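PDB 3ZU0: NAD nucleotidase, which degrades NAD to adenosine and nicotinamide riboside, hydrolysing a broad range of mono- and dinucleotides with greatest activity on 5'-adenosine monophosphate. Local coordinates for residues 406-411 against 512-517. Sequence-based numbering, arbitrary orientation.
Sequences IQNAGG and GTNAYV. With A12 (phosphomethylphosphonic acid adenosyl ester), chain F.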
ATOM      1  N   ILE A 406      -3.775  13.753 -31.316  1.00 28.41           N
ATOM      2  CA  ILE A 406      -3.736  12.357 -30.898  1.00 28.31           C
ATOM      3  C   ILE A 406      -4.943  12.068 -30.014  1.00 30.17           C
ATOM      4  O   ILE A 406      -5.230  12.838 -29.102  1.00 28.83           O
ATOM      5  CB  ILE A 406      -2.486  12.059 -30.057  1.00 28.05           C
ATOM      6  CG1 ILE A 406      -1.219  12.409 -30.830  1.00 37.47           C
ATOM      7  CG2 ILE A 406      -2.476  10.585 -29.588  1.00 33.18           C
ATOM      8  CD1 ILE A 406      -1.291  12.011 -32.301  1.00 42.86           C
ATOM      9  N   GLN A 407      -5.636  10.960 -30.293  1.00 32.34           N
ATOM     10  CA  GLN A 407      -6.799  10.534 -29.530  1.00 25.80           C
ATOM     11  C   GLN A 407      -6.627   9.066 -29.204  1.00 28.97           C
ATOM     12  O   GLN A 407      -6.188   8.286 -30.049  1.00 28.04           O
ATOM     13  CB  GLN A 407      -8.090  10.747 -30.346  1.00 29.56           C
ATOM     14  CG  GLN A 407      -9.371  10.166 -29.719  1.00 25.86           C
ATOM     15  CD  GLN A 407      -9.873  11.003 -28.567  1.00 28.04           C
ATOM     16  OE1 GLN A 407      -9.308  12.046 -28.262  1.00 31.12           O
ATOM     17  NE2 GLN A 407     -10.944  10.560 -27.925  1.00 35.11           N
ATOM     18  N   ASN A 408      -6.930   8.693 -27.963  1.00 27.88           N
ATOM     19  CA  ASN A 408      -6.867   7.295 -27.555  1.00 24.56           C
ATOM     20  C   ASN A 408      -8.099   6.538 -28.038  1.00 26.64           C
ATOM     21  O   ASN A 408      -9.216   7.043 -27.970  1.00 25.92           O
ATOM     22  CB  ASN A 408      -6.696   7.165 -26.033  1.00 25.72           C
ATOM     23  CG  ASN A 408      -7.859   7.761 -25.248  1.00 26.79           C
ATOM     24  OD1 ASN A 408      -8.430   7.100 -24.364  1.00 30.21           O
ATOM     25  ND2 ASN A 408      -8.214   8.997 -25.551  1.00 25.52           N
ATOM     26  N   ALA A 409      -7.888   5.325 -28.530  1.00 26.48           N
ATOM     27  CA  ALA A 409      -8.976   4.493 -29.030  1.00 27.59           C
ATOM     28  C   ALA A 409     -10.085   4.265 -27.993  1.00 27.95           C
ATOM     29  O   ALA A 409     -11.260   4.216 -28.340  1.00 29.79           O
ATOM     30  CB  ALA A 409      -8.420   3.171 -29.548  1.00 28.52           C
ATOM     31  N   GLY A 410      -9.717   4.148 -26.717  1.00 27.33           N
ATOM     32  CA  GLY A 410     -10.711   3.948 -25.665  1.00 24.62           C
ATOM     33  C   GLY A 410     -11.620   5.158 -25.508  1.00 26.68           C
ATOM     34  O   GLY A 410     -12.672   5.075 -24.898  1.00 26.13           O
ATOM     35  N   GLY A 411     -11.197   6.290 -26.059  1.00 27.71           N
ATOM     36  CA  GLY A 411     -11.977   7.505 -25.987  1.00 30.27           C
ATOM     37  C   GLY A 411     -13.101   7.573 -27.006  1.00 30.00           C
ATOM     38  O   GLY A 411     -13.874   8.532 -27.013  1.00 34.30           O
ATOM     39  N   GLY A 512      -2.566  18.731 -30.393  1.00 34.36           N
ATOM     40  CA  GLY A 512      -3.875  18.723 -29.772  1.00 33.53           C
ATOM     41  C   GLY A 512      -4.259  17.329 -29.304  1.00 33.12           C
ATOM     42  O   GLY A 512      -3.870  16.337 -29.905  1.00 33.22           O
ATOM     43  N   THR A 513      -5.026  17.255 -28.224  1.00 35.12           N
ATOM     44  CA  THR A 513      -5.457  15.970 -27.677  1.00 30.33           C
ATOM     45  C   THR A 513      -6.584  16.210 -26.677  1.00 30.39           C
ATOM     46  O   THR A 513      -7.066  17.330 -26.566  1.00 30.74           O
ATOM     47  CB  THR A 513      -4.276  15.209 -27.045  1.00 31.72           C
ATOM     48  OG1 THR A 513      -4.678  13.868 -26.714  1.00 34.84           O
ATOM     49  CG2 THR A 513      -3.712  15.956 -25.811  1.00 30.78           C
ATOM     50  N   ASN A 514      -7.052  15.176 -25.981  1.00 28.13           N
ATOM     51  CA  ASN A 514      -8.089  15.400 -24.976  1.00 24.74           C
ATOM     52  C   ASN A 514      -7.461  15.552 -23.587  1.00 29.93           C
ATOM     53  O   ASN A 514      -6.340  15.087 -23.346  1.00 29.23           O
ATOM     54  CB  ASN A 514      -9.142  14.280 -24.997  1.00 25.11           C
ATOM     55  CG  ASN A 514      -8.584  12.946 -24.541  1.00 24.79           C
ATOM     56  OD1 ASN A 514      -8.207  12.792 -23.389  1.00 28.01           O
ATOM     57  ND2 ASN A 514      -8.528  11.980 -25.441  1.00 26.44           N
ATOM     58  N   ALA A 515      -8.165  16.230 -22.687  1.00 29.71           N
ATOM     59  CA  ALA A 515      -7.629  16.509 -21.349  1.00 33.13           C
ATOM     60  C   ALA A 515      -7.273  15.257 -20.539  1.00 31.34           C
ATOM     61  O   ALA A 515      -6.376  15.292 -19.699  1.00 32.02           O
ATOM     62  CB  ALA A 515      -8.592  17.395 -20.565  1.00 33.49           C
ATOM     63  N   TYR A 516      -7.978  14.157 -20.784  1.00 28.63           N
ATOM     64  CA  TYR A 516      -7.698  12.890 -20.096  1.00 31.16           C
ATOM     65  C   TYR A 516      -6.255  12.405 -20.306  1.00 30.17           C
ATOM     66  O   TYR A 516      -5.461  12.328 -19.343  1.00 27.64           O
ATOM     67  CB  TYR A 516      -8.737  11.846 -20.523  1.00 25.88           C
ATOM     68  CG  TYR A 516      -8.525  10.417 -20.092  1.00 27.84           C
ATOM     69  CD1 TYR A 516      -8.848   9.986 -18.792  1.00 28.55           C
ATOM     70  CD2 TYR A 516      -8.084   9.474 -20.999  1.00 25.51           C
ATOM     71  CE1 TYR A 516      -8.681   8.647 -18.416  1.00 25.44           C
ATOM     72  CE2 TYR A 516      -7.916   8.148 -20.633  1.00 26.68           C
ATOM     73  CZ  TYR A 516      -8.208   7.742 -19.348  1.00 26.77           C
ATOM     74  OH  TYR A 516      -8.056   6.419 -19.028  1.00 25.25           O
ATOM     75  N   VAL A 517      -5.884  12.108 -21.545  1.00 24.30           N
ATOM     76  CA  VAL A 517      -4.514  11.689 -21.790  1.00 26.72           C
ATOM     77  C   VAL A 517      -3.501  12.811 -21.574  1.00 32.53           C
ATOM     78  O   VAL A 517      -2.316  12.544 -21.312  1.00 31.38           O
ATOM     79  CB  VAL A 517      -4.313  11.033 -23.175  1.00 30.69           C
ATOM     80  CG1 VAL A 517      -5.207   9.784 -23.291  1.00 32.28           C
ATOM     81  CG2 VAL A 517      -4.564  12.028 -24.316  1.00 26.55           C
TER
HETATM   82  PB  A12 F1598     -15.245  -0.691 -19.972  1.00 53.66           P
HETATM   83  O1B A12 F1598     -15.758  -1.314 -21.324  1.00 53.36           O
HETATM   84  O2B A12 F1598     -15.577   0.784 -20.025  1.00 51.13           O
HETATM   85  O3B A12 F1598     -15.927  -1.311 -18.815  1.00 51.05           O
HETATM   86  PA  A12 F1598     -12.535   0.066 -20.862  1.00 32.66           P
HETATM   87  O1A A12 F1598     -13.511   0.662 -21.899  1.00 34.95           O
HETATM   88  O2A A12 F1598     -11.220  -0.549 -21.412  1.00 34.12           O
HETATM   89  C3A A12 F1598     -13.551  -0.854 -19.850  1.00 44.30           C
HETATM   90  O5' A12 F1598     -12.425   1.284 -19.785  1.00 35.19           O
HETATM   91  C5' A12 F1598     -11.221   1.960 -19.667  1.00 32.04           C
HETATM   92  C4' A12 F1598     -10.786   2.752 -20.790  1.00 28.45           C
HETATM   93  O4' A12 F1598     -11.736   3.844 -20.943  1.00 28.73           O
HETATM   94  C3' A12 F1598      -9.555   3.491 -20.483  1.00 27.75           C
HETATM   95  O3' A12 F1598      -8.409   2.758 -20.623  1.00 26.76           O
HETATM   96  C2' A12 F1598      -9.599   4.643 -21.426  1.00 29.24           C
HETATM   97  O2' A12 F1598      -9.091   4.309 -22.652  1.00 24.62           O
HETATM   98  C1' A12 F1598     -11.054   4.941 -21.516  1.00 26.37           C
HETATM   99  N9  A12 F1598     -11.362   6.138 -20.782  1.00 30.87           N
HETATM  100  C8  A12 F1598     -11.762   6.208 -19.488  1.00 25.84           C
HETATM  101  N7  A12 F1598     -11.925   7.495 -19.199  1.00 26.44           N
HETATM  102  C5  A12 F1598     -11.641   8.264 -20.316  1.00 28.31           C
HETATM  103  C6  A12 F1598     -11.655   9.656 -20.605  1.00 28.36           C
HETATM  104  N6  A12 F1598     -11.993  10.632 -19.660  1.00 25.16           N
HETATM  105  N1  A12 F1598     -11.328  10.039 -21.829  1.00 25.85           N
HETATM  106  C2  A12 F1598     -10.976   9.168 -22.763  1.00 27.70           C
HETATM  107  N3  A12 F1598     -10.947   7.846 -22.536  1.00 27.25           N
HETATM  108  C4  A12 F1598     -11.278   7.389 -21.321  1.00 28.82           C
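Ile-406 N donates to Gly-512 O at 2.9 Å, a backbone bond that pairs the parallel strands 404-408 and 508-514 of the C-terminal domain's mixed sheet. One residue on, a side chain takes over from the main chain: Thr-513 OG1, held anti to its own backbone nitrogen (chi1 -171°), donates to Ile-406 O at 2.7 Å. Threonine suits this place because its branched carbon fits a strand while its hydroxyl reaches the neighbouring carbonyl.

Beyond it the side-chain amides meet crosswise. Asn-514 ND2 gives a nearly straight bond to Gln-407 OE1 (2.9 Å), which lies in the donor's amide plane; the donor, however, stands above the glutamine's carbonyl plane, the two amides being turned 77° apart. Glutamine is long enough to bend across to it. Asn-514 OD1 meanwhile accepts from Val-517 N (3.0 Å), making asparagine the N-cap of helix 515-518.

The nonpolar and stacking contacts lie further along. Val-517 CG1 packs against Asn-408 CB at 4.1 Å. Tyr-516, probably part of the substrate site, offers a broad flat face to the adenine of the bound nucleotide analogue, Tyr-516 CG lying 3.3 Å from adenine C6, and its hydroxyl is hydrogen-bonded to Ser-167 O. Gly-410 CA, without a side chain, lies 3.4 Å from ribose O2'.

The buried Asn-514 amide thus joins the strands through its NH2 and caps the helix through its oxygen, which probably helps position the Tyr-516 ring stacked on the adenine.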